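Local coordinates for ABC transporter permease (Klebsiella pneumoniae, PDB 5NUP), which is the outer-membrane lipoprotein MlaA, thought to remove misplaced phospholipids from the outer leaflet and so preserve lipid asymmetry, at residues E64-Q75 with P115-Y125. Residues are numbered along the deposited sequence; the frame is centred on the assembly and turned at random.
Sequences EEPAVMVNYFLQ and PHRFGSTLGHY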
ATOM      1  N   GLU F  64     -28.586  -4.096  34.387  1.00 61.58           N
ATOM      2  CA  GLU F  64     -29.987  -4.441  34.233  1.00 61.32           C
ATOM      3  C   GLU F  64     -30.462  -4.521  32.789  1.00 67.08           C
ATOM      4  O   GLU F  64     -31.589  -4.978  32.567  1.00 66.13           O
ATOM      5  CB  GLU F  64     -30.840  -3.415  34.962  1.00 66.67           C
ATOM      6  CG  GLU F  64     -30.635  -3.465  36.439  1.00 71.84           C
ATOM      7  CD  GLU F  64     -31.574  -2.571  37.155  1.00 77.38           C
ATOM      8  OE1 GLU F  64     -32.721  -2.443  36.678  1.00 76.00           O
ATOM      9  OE2 GLU F  64     -31.136  -1.955  38.152  1.00 85.23           O
ATOM     10  N   GLU F  65     -29.648  -4.094  31.799  1.00 68.77           N
ATOM     11  CA  GLU F  65     -30.150  -4.051  30.422  1.00 68.19           C
ATOM     12  C   GLU F  65     -30.260  -5.421  29.752  1.00 64.55           C
ATOM     13  O   GLU F  65     -31.153  -5.596  28.916  1.00 62.32           O
ATOM     14  CB  GLU F  65     -29.321  -3.107  29.543  1.00 59.31           C
ATOM     15  CG  GLU F  65     -29.137  -1.737  30.137  1.00 58.74           C
ATOM     16  CD  GLU F  65     -30.175  -0.769  29.599  1.00 62.74           C
ATOM     17  OE1 GLU F  65     -31.010  -1.231  28.801  1.00 62.95           O
ATOM     18  OE2 GLU F  65     -30.184   0.428  29.975  1.00 67.73           O
ATOM     19  N   PRO F  66     -29.433  -6.421  30.090  1.00 62.25           N
ATOM     20  CA  PRO F  66     -29.752  -7.785  29.628  1.00 62.98           C
ATOM     21  C   PRO F  66     -31.094  -8.280  30.128  1.00 76.48           C
ATOM     22  O   PRO F  66     -31.816  -8.984  29.400  1.00 83.51           O
ATOM     23  CB  PRO F  66     -28.611  -8.635  30.195  1.00 60.78           C
ATOM     24  CG  PRO F  66     -27.486  -7.693  30.383  1.00 71.36           C
ATOM     25  CD  PRO F  66     -28.054  -6.320  30.602  1.00 68.23           C
ATOM     26  N   ALA F  67     -31.459  -7.911  31.359  1.00 75.71           N
ATOM     27  CA  ALA F  67     -32.745  -8.344  31.888  1.00 75.55           C
ATOM     28  C   ALA F  67     -33.898  -7.585  31.241  1.00 70.34           C
ATOM     29  O   ALA F  67     -34.931  -8.180  30.928  1.00 69.42           O
ATOM     30  CB  ALA F  67     -32.765  -8.175  33.405  1.00 77.51           C
ATOM     31  N   VAL F  68     -33.728  -6.283  31.001  1.00 71.22           N
ATOM     32  CA  VAL F  68     -34.764  -5.511  30.318  1.00 66.16           C
ATOM     33  C   VAL F  68     -35.079  -6.106  28.949  1.00 72.62           C
ATOM     34  O   VAL F  68     -36.228  -6.068  28.496  1.00 74.63           O
ATOM     35  CB  VAL F  68     -34.361  -4.030  30.234  1.00 65.20           C
ATOM     36  CG1 VAL F  68     -35.442  -3.221  29.566  1.00 66.65           C
ATOM     37  CG2 VAL F  68     -34.139  -3.511  31.617  1.00 64.36           C
ATOM     38  N   MET F  69     -34.064  -6.594  28.232  1.00 68.89           N
ATOM     39  CA  MET F  69     -34.368  -7.229  26.958  1.00 71.58           C
ATOM     40  C   MET F  69     -35.118  -8.530  27.184  1.00 80.87           C
ATOM     41  O   MET F  69     -36.180  -8.751  26.590  1.00 88.55           O
ATOM     42  CB  MET F  69     -33.120  -7.477  26.114  1.00 76.74           C
ATOM     43  CG  MET F  69     -32.616  -8.912  26.102  1.00 77.69           C
ATOM     44  SD  MET F  69     -31.262  -9.146  24.974  1.00 66.13           S
ATOM     45  CE  MET F  69     -30.876 -10.845  25.364  1.00 67.75           C
ATOM     46  N   VAL F  70     -34.599  -9.392  28.067  1.00 79.45           N
ATOM     47  CA  VAL F  70     -35.178 -10.727  28.209  1.00 75.16           C
ATOM     48  C   VAL F  70     -36.661 -10.642  28.527  1.00 73.28           C
ATOM     49  O   VAL F  70     -37.452 -11.477  28.076  1.00 74.40           O
ATOM     50  CB  VAL F  70     -34.413 -11.514  29.293  1.00 78.15           C
ATOM     51  CG1 VAL F  70     -35.281 -12.600  29.922  1.00 77.73           C
ATOM     52  CG2 VAL F  70     -33.146 -12.106  28.719  1.00 78.86           C
ATOM     53  N   ASN F  71     -37.078  -9.582  29.203  1.00 73.09           N
ATOM     54  CA  ASN F  71     -38.484  -9.418  29.548  1.00 79.67           C
ATOM     55  C   ASN F  71     -39.278  -8.650  28.502  1.00 82.78           C
ATOM     56  O   ASN F  71     -40.479  -8.899  28.350  1.00 86.15           O
ATOM     57  CB  ASN F  71     -38.636  -8.710  30.907  1.00 72.67           C
ATOM     58  CG  ASN F  71     -38.311  -9.620  32.077  1.00 72.27           C
ATOM     59  OD1 ASN F  71     -39.010 -10.595  32.331  1.00 79.05           O
ATOM     60  ND2 ASN F  71     -37.264  -9.264  32.835  1.00 70.35           N
ATOM     61  N   TYR F  72     -38.640  -7.783  27.720  1.00 77.49           N
ATOM     62  CA  TYR F  72     -39.374  -7.180  26.614  1.00 75.20           C
ATOM     63  C   TYR F  72     -39.714  -8.222  25.569  1.00 79.33           C
ATOM     64  O   TYR F  72     -40.744  -8.110  24.896  1.00 79.87           O
ATOM     65  CB  TYR F  72     -38.578  -6.035  25.994  1.00 74.25           C
ATOM     66  CG  TYR F  72     -38.956  -4.671  26.519  1.00 77.72           C
ATOM     67  CD1 TYR F  72     -40.269  -4.214  26.445  1.00 78.67           C
ATOM     68  CD2 TYR F  72     -37.998  -3.827  27.062  1.00 76.77           C
ATOM     69  CE1 TYR F  72     -40.617  -2.959  26.915  1.00 75.47           C
ATOM     70  CE2 TYR F  72     -38.338  -2.573  27.531  1.00 75.19           C
ATOM     71  CZ  TYR F  72     -39.644  -2.145  27.454  1.00 75.10           C
ATOM     72  OH  TYR F  72     -39.963  -0.892  27.922  1.00 76.67           O
ATOM     73  N   PHE F  73     -38.852  -9.228  25.409  1.00 80.57           N
ATOM     74  CA  PHE F  73     -39.203 -10.392  24.596  1.00 85.00           C
ATOM     75  C   PHE F  73     -40.411 -11.111  25.174  1.00 90.41           C
ATOM     76  O   PHE F  73     -41.351 -11.458  24.452  1.00 92.20           O
ATOM     77  CB  PHE F  73     -38.021 -11.354  24.500  1.00 81.79           C
ATOM     78  CG  PHE F  73     -36.959 -10.888  23.574  1.00 76.03           C
ATOM     79  CD1 PHE F  73     -37.270 -10.066  22.498  1.00 76.61           C
ATOM     80  CD2 PHE F  73     -35.645 -11.258  23.784  1.00 74.28           C
ATOM     81  CE1 PHE F  73     -36.291  -9.629  21.652  1.00 75.97           C
ATOM     82  CE2 PHE F  73     -34.660 -10.823  22.947  1.00 73.08           C
ATOM     83  CZ  PHE F  73     -34.982 -10.009  21.867  1.00 77.83           C
ATOM     84  N   LEU F  74     -40.405 -11.324  26.489  1.00 86.07           N
ATOM     85  CA  LEU F  74     -41.501 -12.039  27.126  1.00 82.53           C
ATOM     86  C   LEU F  74     -42.808 -11.262  27.037  1.00 83.10           C
ATOM     87  O   LEU F  74     -43.879 -11.852  27.192  1.00 85.27           O
ATOM     88  CB  LEU F  74     -41.147 -12.334  28.579  1.00 80.31           C
ATOM     89  CG  LEU F  74     -39.990 -13.297  28.824  1.00 79.27           C
ATOM     90  CD1 LEU F  74     -39.662 -13.341  30.307  1.00 77.99           C
ATOM     91  CD2 LEU F  74     -40.333 -14.681  28.306  1.00 81.49           C
ATOM     92  N   GLN F  75     -42.753  -9.944  26.839  1.00 88.60           N
ATOM     93  CA  GLN F  75     -43.958  -9.133  26.683  1.00 83.76           C
ATOM     94  C   GLN F  75     -44.403  -8.919  25.256  1.00 85.47           C
ATOM     95  O   GLN F  75     -45.205  -8.011  25.030  1.00 86.54           O
ATOM     96  CB  GLN F  75     -43.797  -7.745  27.288  1.00 82.24           C
ATOM     97  CG  GLN F  75     -43.423  -7.655  28.718  1.00 83.55           C
ATOM     98  CD  GLN F  75     -43.551  -6.230  29.168  1.00 86.78           C
ATOM     99  OE1 GLN F  75     -43.286  -5.898  30.320  1.00 78.68           O
ATOM    100  NE2 GLN F  75     -43.966  -5.362  28.244  1.00 95.38           N
ATOM    101  N   PRO F 115     -35.774   0.676  33.845  1.00 65.63           N
ATOM    102  CA  PRO F 115     -35.955  -0.716  33.420  1.00 68.69           C
ATOM    103  C   PRO F 115     -37.394  -1.193  33.463  1.00 71.08           C
ATOM    104  O   PRO F 115     -38.192  -0.756  34.296  1.00 76.62           O
ATOM    105  CB  PRO F 115     -35.085  -1.509  34.414  1.00 64.58           C
ATOM    106  CG  PRO F 115     -34.606  -0.558  35.404  1.00 63.84           C
ATOM    107  CD  PRO F 115     -34.623   0.778  34.757  1.00 64.06           C
ATOM    108  N   HIS F 116     -37.708  -2.085  32.517  1.00 73.91           N
ATOM    109  CA  HIS F 116     -38.920  -2.901  32.505  1.00 71.08           C
ATOM    110  C   HIS F 116     -38.446  -4.326  32.772  1.00 72.86           C
ATOM    111  O   HIS F 116     -37.785  -4.928  31.922  1.00 79.25           O
ATOM    112  CB  HIS F 116     -39.656  -2.823  31.166  1.00 71.83           C
ATOM    113  CG  HIS F 116     -40.399  -1.546  30.947  1.00 72.90           C
ATOM    114  ND1 HIS F 116     -39.837  -0.310  31.185  1.00 77.49           N
ATOM    115  CD2 HIS F 116     -41.651  -1.307  30.496  1.00 75.03           C
ATOM    116  CE1 HIS F 116     -40.713   0.636  30.894  1.00 77.22           C
ATOM    117  NE2 HIS F 116     -41.821   0.057  30.471  1.00 75.33           N
ATOM    118  N   ARG F 117     -38.758  -4.859  33.947  1.00 71.85           N
ATOM    119  CA  ARG F 117     -38.298  -6.197  34.308  1.00 73.38           C
ATOM    120  C   ARG F 117     -39.452  -7.128  34.641  1.00 78.81           C
ATOM    121  O   ARG F 117     -40.581  -6.908  34.185  1.00 81.22           O
ATOM    122  CB  ARG F 117     -37.302  -6.104  35.464  1.00 68.04           C
ATOM    123  CG  ARG F 117     -36.137  -5.247  35.061  1.00 66.39           C
ATOM    124  CD  ARG F 117     -35.033  -5.165  36.083  1.00 67.35           C
ATOM    125  NE  ARG F 117     -34.887  -6.342  36.928  1.00 70.92           N
ATOM    126  CZ  ARG F 117     -34.171  -6.332  38.050  1.00 66.81           C
ATOM    127  NH1 ARG F 117     -34.091  -7.408  38.811  1.00 70.46           N
ATOM    128  NH2 ARG F 117     -33.548  -5.229  38.426  1.00 62.96           N
ATOM    129  N   PHE F 118     -39.175  -8.199  35.388  1.00 73.22           N
ATOM    130  CA  PHE F 118     -40.142  -9.282  35.429  1.00 73.77           C
ATOM    131  C   PHE F 118     -41.403  -8.869  36.172  1.00 75.78           C
ATOM    132  O   PHE F 118     -42.488  -9.377  35.868  1.00 80.45           O
ATOM    133  CB  PHE F 118     -39.548 -10.540  36.059  1.00 73.12           C
ATOM    134  CG  PHE F 118     -40.361 -11.771  35.776  1.00 88.76           C
ATOM    135  CD1 PHE F 118     -40.640 -12.678  36.795  1.00 94.63           C
ATOM    136  CD2 PHE F 118     -40.866 -12.016  34.495  1.00 82.26           C
ATOM    137  CE1 PHE F 118     -41.420 -13.809  36.541  1.00102.06           C
ATOM    138  CE2 PHE F 118     -41.624 -13.134  34.233  1.00 86.67           C
ATOM    139  CZ  PHE F 118     -41.898 -14.040  35.246  1.00 93.24           C
ATOM    140  N   GLY F 119     -41.294  -7.941  37.121  1.00 76.02           N
ATOM    141  CA  GLY F 119     -42.501  -7.341  37.658  1.00 78.71           C
ATOM    142  C   GLY F 119     -43.339  -6.699  36.569  1.00 77.87           C
ATOM    143  O   GLY F 119     -44.553  -6.905  36.493  1.00 84.40           O
ATOM    144  N   SER F 120     -42.690  -5.943  35.687  1.00 78.47           N
ATOM    145  CA  SER F 120     -43.390  -5.311  34.574  1.00 76.65           C
ATOM    146  C   SER F 120     -44.153  -6.324  33.737  1.00 82.38           C
ATOM    147  O   SER F 120     -45.300  -6.081  33.349  1.00 80.49           O
ATOM    148  CB  SER F 120     -42.395  -4.555  33.702  1.00 85.42           C
ATOM    149  OG  SER F 120     -43.060  -3.539  32.992  1.00 97.14           O
ATOM    150  N   THR F 121     -43.499  -7.426  33.365  1.00 91.45           N
ATOM    151  CA  THR F 121     -44.161  -8.414  32.518  1.00 88.13           C
ATOM    152  C   THR F 121     -45.254  -9.155  33.289  1.00 86.63           C
ATOM    153  O   THR F 121     -46.343  -9.395  32.749  1.00 84.13           O
ATOM    154  CB  THR F 121     -43.122  -9.357  31.901  1.00 85.88           C
ATOM    155  OG1 THR F 121     -42.884 -10.476  32.762  1.00 92.31           O
ATOM    156  CG2 THR F 121     -41.838  -8.608  31.702  1.00 76.95           C
ATOM    157  N   LEU F 122     -45.003  -9.481  34.567  1.00 90.00           N
ATOM    158  CA  LEU F 122     -46.068 -10.024  35.415  1.00 93.97           C
ATOM    159  C   LEU F 122     -47.260  -9.078  35.400  1.00 87.47           C
ATOM    160  O   LEU F 122     -48.395  -9.488  35.135  1.00 86.42           O
ATOM    161  CB  LEU F 122     -45.575 -10.212  36.859  1.00 81.39           C
ATOM    162  CG  LEU F 122     -44.745 -11.432  37.286  1.00 80.76           C
ATOM    163  CD1 LEU F 122     -44.492 -11.413  38.787  1.00 79.83           C
ATOM    164  CD2 LEU F 122     -45.366 -12.747  36.855  1.00 82.89           C
ATOM    165  N   GLY F 123     -46.994  -7.789  35.630  1.00 82.92           N
ATOM    166  CA  GLY F 123     -48.026  -6.773  35.557  1.00 84.28           C
ATOM    167  C   GLY F 123     -48.605  -6.563  34.174  1.00 85.91           C
ATOM    168  O   GLY F 123     -49.774  -6.197  34.039  1.00 87.96           O
ATOM    169  N   HIS F 124     -47.812  -6.755  33.132  1.00 85.14           N
ATOM    170  CA  HIS F 124     -48.364  -6.560  31.803  1.00 88.25           C
ATOM    171  C   HIS F 124     -49.296  -7.697  31.411  1.00 90.30           C
ATOM    172  O   HIS F 124     -50.160  -7.519  30.540  1.00 91.40           O
ATOM    173  CB  HIS F 124     -47.217  -6.349  30.799  1.00 90.05           C
ATOM    174  CG  HIS F 124     -47.560  -6.716  29.389  1.00 97.41           C
ATOM    175  ND1 HIS F 124     -48.363  -5.932  28.590  1.00 97.96           N
ATOM    176  CD2 HIS F 124     -47.170  -7.756  28.618  1.00 96.36           C
ATOM    177  CE1 HIS F 124     -48.488  -6.492  27.401  1.00102.66           C
ATOM    178  NE2 HIS F 124     -47.769  -7.598  27.390  1.00102.06           N
ATOM    179  N   TYR F 125     -49.173  -8.846  32.066  1.00 94.50           N
ATOM    180  CA  TYR F 125     -50.126  -9.932  31.914  1.00 95.31           C
ATOM    181  C   TYR F 125     -51.161  -9.943  33.040  1.00103.58           C
ATOM    182  O   TYR F 125     -51.919 -10.914  33.157  1.00112.18           O
ATOM    183  CB  TYR F 125     -49.369 -11.265  31.868  1.00 91.26           C
ATOM    184  CG  TYR F 125     -48.554 -11.436  30.605  1.00 97.55           C
ATOM    185  CD1 TYR F 125     -47.378 -12.192  30.608  1.00 96.41           C
ATOM    186  CD2 TYR F 125     -48.951 -10.832  29.416  1.00102.99           C
ATOM    187  CE1 TYR F 125     -46.630 -12.335  29.467  1.00 95.35           C
ATOM    188  CE2 TYR F 125     -48.219 -10.984  28.263  1.00102.75           C
ATOM    189  CZ  TYR F 125     -47.068 -11.733  28.294  1.00 99.76           C
ATOM    190  OH  TYR F 125     -46.380 -11.850  27.119  1.00 97.34           O
TER
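Y72 reaches over one face of the H116 imidazole, its OH 3.0 Å above the ring plane and over the ring centre. The two rings lie near parallel, planes 23° apart, but their centroids are offset to 5.0 Å, so overlap is slight and the phenol oxygen, rather than the ring, sits over the imidazole; H116 NE2 bonds to G212 O. Further along, Q75 brings NE2 over one face of the H124 ring, toward its rim, 3.9 Å above the plane. CG beside the backbone N (chi1 -57°) and an extended chain also set Q75 CG 3.6 Å from T121 CB. N71 OD1 lies at the edge of the F118 ring, 3.2 Å from CD2. R117 holds the N-cap position of helix 118-124, and D152 ties that helix start, through F118 N, to N71 ND2. E64 OE1 and R117 NH2 form a salt bridge whose hydrogen bond is weak, at 3.4 Å; K169 pairs with E64 OE2, and D152 and D149 hold R117. At the other end, Y125 OH donates to L74 O in the carbonyl plane. The contact joins two near-parallel helices of the mainly helical MlaA fold, segment axes 14° apart and 9.2 Å at closest approach, with helix 78-93 against V68 and helix 194-209 against H116 and S120.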